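Local coordinates for protein methanogen homoaconitase large subunit (Methanocaldococcus jannaschii, PDB 4KP2) that forms the large subunit of a [4Fe-4S] hydro-lyase that interconverts (R)-homocitrate and homoisocitrate through cis-homoaconitate, at residues A189-L194 with L421-I426; V318-C323 with L401-R406. All coordinates share one frame; numbering follows the deposited sequence.

Contact 1 (A189-L194 with L421-I426)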
loop_
_atom_site.group_PDB
_atom_site.type_symbol
_atom_site.label_atom_id
_atom_site.label_comp_id
_atom_site.label_asym_id
_atom_site.label_seq_id
_atom_site.Cartn_x
_atom_site.Cartn_y
_atom_site.Cartn_z
ATOM N N ALA A 189 -16.155 20.929 4.621
ATOM C CA ALA A 189 -17.401 20.207 4.396
ATOM C C ALA A 189 -17.550 19.050 5.379
ATOM O O ALA A 189 -18.665 18.693 5.765
ATOM C CB ALA A 189 -17.466 19.701 2.967
ATOM N N LYS A 190 -16.424 18.465 5.775
ATOM C CA LYS A 190 -16.426 17.410 6.780
ATOM C C LYS A 190 -16.837 17.984 8.130
ATOM O O LYS A 190 -17.601 17.363 8.869
ATOM C CB LYS A 190 -15.051 16.745 6.874
ATOM C CG LYS A 190 -14.888 15.804 8.061
ATOM C CD LYS A 190 -15.943 14.704 8.064
ATOM C CE LYS A 190 -15.709 13.695 6.952
ATOM N NZ LYS A 190 -14.431 12.951 7.144
ATOM N N ASP A 191 -16.336 19.175 8.443
ATOM C CA ASP A 191 -16.713 19.861 9.672
ATOM C C ASP A 191 -18.200 20.198 9.649
ATOM O O ASP A 191 -18.865 20.197 10.684
ATOM C CB ASP A 191 -15.895 21.140 9.854
ATOM C CG ASP A 191 -14.410 20.869 9.987
ATOM O OD1 ASP A 191 -13.971 20.486 11.092
ATOM O OD2 ASP A 191 -13.681 21.048 8.988
ATOM N N ILE A 192 -18.712 20.487 8.458
ATOM C CA ILE A 192 -20.115 20.838 8.290
ATOM C C ILE A 192 -21.021 19.622 8.442
ATOM O O ILE A 192 -22.001 19.660 9.186
ATOM C CB ILE A 192 -20.360 21.493 6.921
ATOM C CG1 ILE A 192 -19.595 22.813 6.827
ATOM C CG2 ILE A 192 -21.843 21.729 6.699
ATOM C CD1 ILE A 192 -19.585 23.418 5.445
ATOM N N VAL A 193 -20.688 18.541 7.742
ATOM C CA VAL A 193 -21.507 17.333 7.777
ATOM C C VAL A 193 -21.462 16.667 9.154
ATOM O O VAL A 193 -22.412 15.996 9.557
ATOM C CB VAL A 193 -21.109 16.330 6.668
ATOM C CG1 VAL A 193 -19.759 15.695 6.966
ATOM C CG2 VAL A 193 -22.183 15.267 6.502
ATOM N N LEU A 194 -20.365 16.868 9.877
ATOM C CA LEU A 194 -20.258 16.367 11.241
ATOM C C LEU A 194 -21.179 17.154 12.165
ATOM O O LEU A 194 -21.679 16.624 13.152
ATOM C CB LEU A 194 -18.816 16.442 11.743
ATOM C CG LEU A 194 -17.878 15.309 11.325
ATOM C CD1 LEU A 194 -16.479 15.550 11.867
ATOM C CD2 LEU A 194 -18.416 13.970 11.803
ATOM N N LEU A 421 -12.848 10.993 14.235
ATOM C CA LEU A 421 -13.136 11.461 12.883
ATOM C C LEU A 421 -12.945 12.969 12.767
ATOM O O LEU A 421 -13.418 13.725 13.613
ATOM C CB LEU A 421 -14.563 11.088 12.482
ATOM C CG LEU A 421 -14.913 9.601 12.497
ATOM C CD1 LEU A 421 -16.373 9.396 12.133
ATOM C CD2 LEU A 421 -14.008 8.835 11.547
ATOM N N ALA A 422 -12.259 13.400 11.713
ATOM C CA ALA A 422 -12.001 14.819 11.500
ATOM C C ALA A 422 -11.722 15.140 10.034
ATOM O O ALA A 422 -11.854 14.281 9.160
ATOM C CB ALA A 422 -10.844 15.285 12.373
ATOM N N SER A 423 -11.339 16.386 9.778
ATOM C CA SER A 423 -11.036 16.842 8.428
ATOM C C SER A 423 -9.575 16.553 8.090
ATOM O O SER A 423 -8.757 16.385 8.995
ATOM C CB SER A 423 -11.317 18.342 8.304
ATOM O OG SER A 423 -10.433 19.097 9.113
ATOM N N PRO A 424 -9.247 16.480 6.788
ATOM C CA PRO A 424 -7.860 16.282 6.352
ATOM C C PRO A 424 -6.927 17.347 6.920
ATOM O O PRO A 424 -5.764 17.058 7.203
ATOM C CB PRO A 424 -7.950 16.435 4.835
ATOM C CG PRO A 424 -9.326 16.012 4.505
ATOM C CD PRO A 424 -10.184 16.465 5.650
ATOM N N LYS A 425 -7.441 18.564 7.073
ATOM C CA LYS A 425 -6.683 19.654 7.673
ATOM C C LYS A 425 -6.244 19.296 9.088
ATOM O O LYS A 425 -5.053 19.305 9.398
ATOM C CB LYS A 425 -7.525 20.927 7.701
ATOM C CG LYS A 425 -6.905 22.062 8.496
ATOM C CD LYS A 425 -7.890 23.208 8.654
ATOM C CE LYS A 425 -7.321 24.316 9.523
ATOM N NZ LYS A 425 -8.331 25.379 9.790
ATOM N N ILE A 426 -7.216 18.976 9.938
ATOM C CA ILE A 426 -6.943 18.610 11.322
ATOM C C ILE A 426 -6.146 17.311 11.401
ATOM O O ILE A 426 -5.282 17.153 12.264
ATOM C CB ILE A 426 -8.253 18.466 12.125
ATOM C CG1 ILE A 426 -9.087 19.744 12.014
ATOM C CG2 ILE A 426 -7.963 18.152 13.585
ATOM C CD1 ILE A 426 -10.385 19.693 12.785
#
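Lys190 lays the root of its side chain against the backbone of 421-423, with CG 3.6 Å from Ala422 O and 4.0 Å from Ser423 N. Its CG stands anti to the backbone N (chi1 170°), but bends at the next three torsions curl the chain back and leave NZ 3.5 Å from the same Ala422 O. The ammonium is gripped further on, by Asn325 OD1, Thr324 OG1 and Thr403 O. One turn along, Leu194 brings CD1 to 4.0 Å from Leu421 O. Asp191 reaches the other way along 421-426: OD2 lies 3.7 Å from Ser423 CB, while OD1 meets the methyl end of Ile426, 4.0 Å from CD1. Ser188 OG and Gln294 N hold this buried carboxylate, one oxygen each, which fixes its rotation. Ser423 is itself committed to the next helix: OG, at chi1 66°, accepts a weak but nearly straight bond from Ile426 N, 3.3 Å long. Strand 294-296 packs against Leu194, Ala422 and Ile426. The arrangement sets the opening turn of helix 189-200 against an N-capped turn that leads from strand 418-421, the outermost of five parallel strands, into helix 424-433, in the aconitase fold.

Contact 2 (V318-C323 with L401-R406)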
loop_
_atom_site.group_PDB
_atom_site.type_symbol
_atom_site.label_atom_id
_atom_site.label_comp_id
_atom_site.label_asym_id
_atom_site.label_seq_id
_atom_site.Cartn_x
_atom_site.Cartn_y
_atom_site.Cartn_z
ATOM N N VAL A 318 -2.792 8.189 12.065
ATOM C CA VAL A 318 -3.647 9.111 11.329
ATOM C C VAL A 318 -3.859 8.622 9.905
ATOM O O VAL A 318 -2.900 8.379 9.175
ATOM C CB VAL A 318 -3.054 10.533 11.284
ATOM C CG1 VAL A 318 -3.903 11.433 10.401
ATOM C CG2 VAL A 318 -2.940 11.112 12.686
ATOM N N PHE A 319 -5.119 8.471 9.514
ATOM C CA PHE A 319 -5.440 8.066 8.152
ATOM C C PHE A 319 -6.115 9.187 7.373
ATOM O O PHE A 319 -7.039 9.834 7.865
ATOM C CB PHE A 319 -6.321 6.818 8.143
ATOM C CG PHE A 319 -6.861 6.477 6.786
ATOM C CD1 PHE A 319 -6.005 6.126 5.755
ATOM C CD2 PHE A 319 -8.224 6.510 6.538
ATOM C CE1 PHE A 319 -6.495 5.816 4.503
ATOM C CE2 PHE A 319 -8.721 6.197 5.288
ATOM C CZ PHE A 319 -7.857 5.848 4.270
ATOM N N ILE A 320 -5.643 9.408 6.151
ATOM C CA ILE A 320 -6.204 10.435 5.285
ATOM C C ILE A 320 -6.468 9.885 3.891
ATOM O O ILE A 320 -5.534 9.547 3.162
ATOM C CB ILE A 320 -5.259 11.644 5.155
ATOM C CG1 ILE A 320 -5.023 12.296 6.518
ATOM C CG2 ILE A 320 -5.825 12.658 4.173
ATOM C CD1 ILE A 320 -4.087 13.484 6.467
ATOM N N GLY A 321 -7.742 9.789 3.521
ATOM C CA GLY A 321 -8.090 9.419 2.164
ATOM C C GLY A 321 -9.112 8.308 2.008
ATOM O O GLY A 321 -8.775 7.194 1.607
ATOM N N SER A 322 -10.366 8.612 2.316
ATOM C CA SER A 322 -11.457 7.683 2.054
ATOM C C SER A 322 -12.376 8.283 0.999
ATOM O O SER A 322 -12.001 9.231 0.312
ATOM C CB SER A 322 -12.238 7.387 3.332
ATOM O OG SER A 322 -12.838 8.562 3.847
ATOM N N CYS A 323 -13.578 7.732 0.870
ATOM C CA CYS A 323 -14.559 8.274 -0.062
ATOM C C CYS A 323 -15.007 9.657 0.392
ATOM O O CYS A 323 -15.390 10.499 -0.420
ATOM C CB CYS A 323 -15.766 7.344 -0.178
ATOM S SG CYS A 323 -17.080 7.966 -1.251
ATOM N N LEU A 401 -6.823 8.806 14.262
ATOM C CA LEU A 401 -7.594 9.930 13.748
ATOM C C LEU A 401 -7.776 9.763 12.246
ATOM O O LEU A 401 -6.813 9.847 11.484
ATOM C CB LEU A 401 -6.891 11.253 14.048
ATOM C CG LEU A 401 -7.590 12.503 13.510
ATOM C CD1 LEU A 401 -8.958 12.669 14.149
ATOM C CD2 LEU A 401 -6.742 13.738 13.739
ATOM N N SER A 402 -9.013 9.527 11.823
ATOM C CA SER A 402 -9.284 9.213 10.425
ATOM C C SER A 402 -10.194 10.229 9.743
ATOM O O SER A 402 -10.924 10.970 10.400
ATOM C CB SER A 402 -9.893 7.815 10.308
ATOM O OG SER A 402 -10.184 7.501 8.959
ATOM N N THR A 403 -10.138 10.255 8.415
ATOM C CA THR A 403 -11.015 11.102 7.619
ATOM C C THR A 403 -12.165 10.275 7.060
ATOM O O THR A 403 -12.889 10.721 6.172
ATOM C CB THR A 403 -10.262 11.770 6.456
ATOM O OG1 THR A 403 -9.726 10.763 5.591
ATOM C CG2 THR A 403 -9.132 12.639 6.982
ATOM N N THR A 404 -12.322 9.065 7.589
ATOM C CA THR A 404 -13.400 8.174 7.177
ATOM C C THR A 404 -14.741 8.597 7.768
ATOM O O THR A 404 -14.875 9.690 8.318
ATOM C CB THR A 404 -13.118 6.713 7.581
ATOM O OG1 THR A 404 -12.724 6.663 8.958
ATOM C CG2 THR A 404 -12.012 6.125 6.720
ATOM N N ASN A 405 -15.728 7.715 7.659
ATOM C CA ASN A 405 -17.076 8.018 8.125
ATOM C C ASN A 405 -17.558 7.102 9.247
ATOM O O ASN A 405 -18.577 7.377 9.882
ATOM C CB ASN A 405 -18.061 7.987 6.954
ATOM C CG ASN A 405 -17.824 6.814 6.025
ATOM O OD1 ASN A 405 -17.360 5.755 6.447
ATOM N ND2 ASN A 405 -18.134 7.001 4.748
ATOM N N ARG A 406 -16.827 6.017 9.488
ATOM C CA ARG A 406 -17.174 5.096 10.565
ATOM C C ARG A 406 -16.358 5.363 11.826
ATOM O O ARG A 406 -15.207 5.795 11.755
ATOM C CB ARG A 406 -17.009 3.642 10.122
ATOM C CG ARG A 406 -18.306 2.984 9.679
ATOM C CD ARG A 406 -18.691 3.394 8.270
ATOM N NE ARG A 406 -17.869 2.720 7.269
ATOM C CZ ARG A 406 -18.148 1.525 6.760
ATOM N NH1 ARG A 406 -19.231 0.871 7.158
ATOM N NH2 ARG A 406 -17.346 0.984 5.854
#
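Strands 317-320 and 399-402 run parallel, their directions 5° apart over the touching parts, and Phe319 N donates to Leu401 O at 2.9 Å before the pairing loosens into a weak bond from Thr403 N to Phe319 O. On one face Val318 and Leu401 lie side by side, Val318 CG2 4.2 Å from Leu401 CB. On the other, Phe319, with CG anti to its own N (chi1 171°), offers a ring edge: Ser402 OG sits in the ring plane 3.3 Å from CD2, and Thr404 CG2 meets CE2 at 3.6 Å. Ser402 OG and Thr404 OG1 share a hydrogen bond of 2.7 Å, which ties the two edge partners together. These are neighbouring inner strands of a parallel five-stranded sheet of the aconitase family, and the loops at their C-terminal ends approach the predicted [4Fe-4S] site: Cys323 is a probable ligand, and Thr404 lies close to Cys386, another. Thr403 takes over where the strands stop pairing, its OG1 accepting from Gly321 N at 3.0 Å, nearly straight at 167°. A valine in place of Thr403 would probably leave Gly321 N without this acceptor and loosen the turn leading to Cys323. Beyond it, Ser322 sets CB 3.6 Å from Thr404 CG2, and its OG bonds to Thr324 OG1.

In the fold
Both contacts are buried and involve the same parallel sheet. Contact 2 joins two of its inner strands, and backbone bonds, one of them weak, and a side-chain-to-backbone bond span it. Contact 1 sits just past the end of strand 418-421, where a helix from far earlier in the chain, outside that sheet, packs against a turn through van der Waals contacts, its polar ends satisfied by third parties. The two meet directly: Ala422 N lies 3.1 Å from Ser402 O, a probable hydrogen bond that carries the pairing of strands 399-402 and 418-421 one residue past the second strand. Through the ammonium of Lys190, 189-194 is also anchored to the loop of 401-406 beside the predicted cluster site.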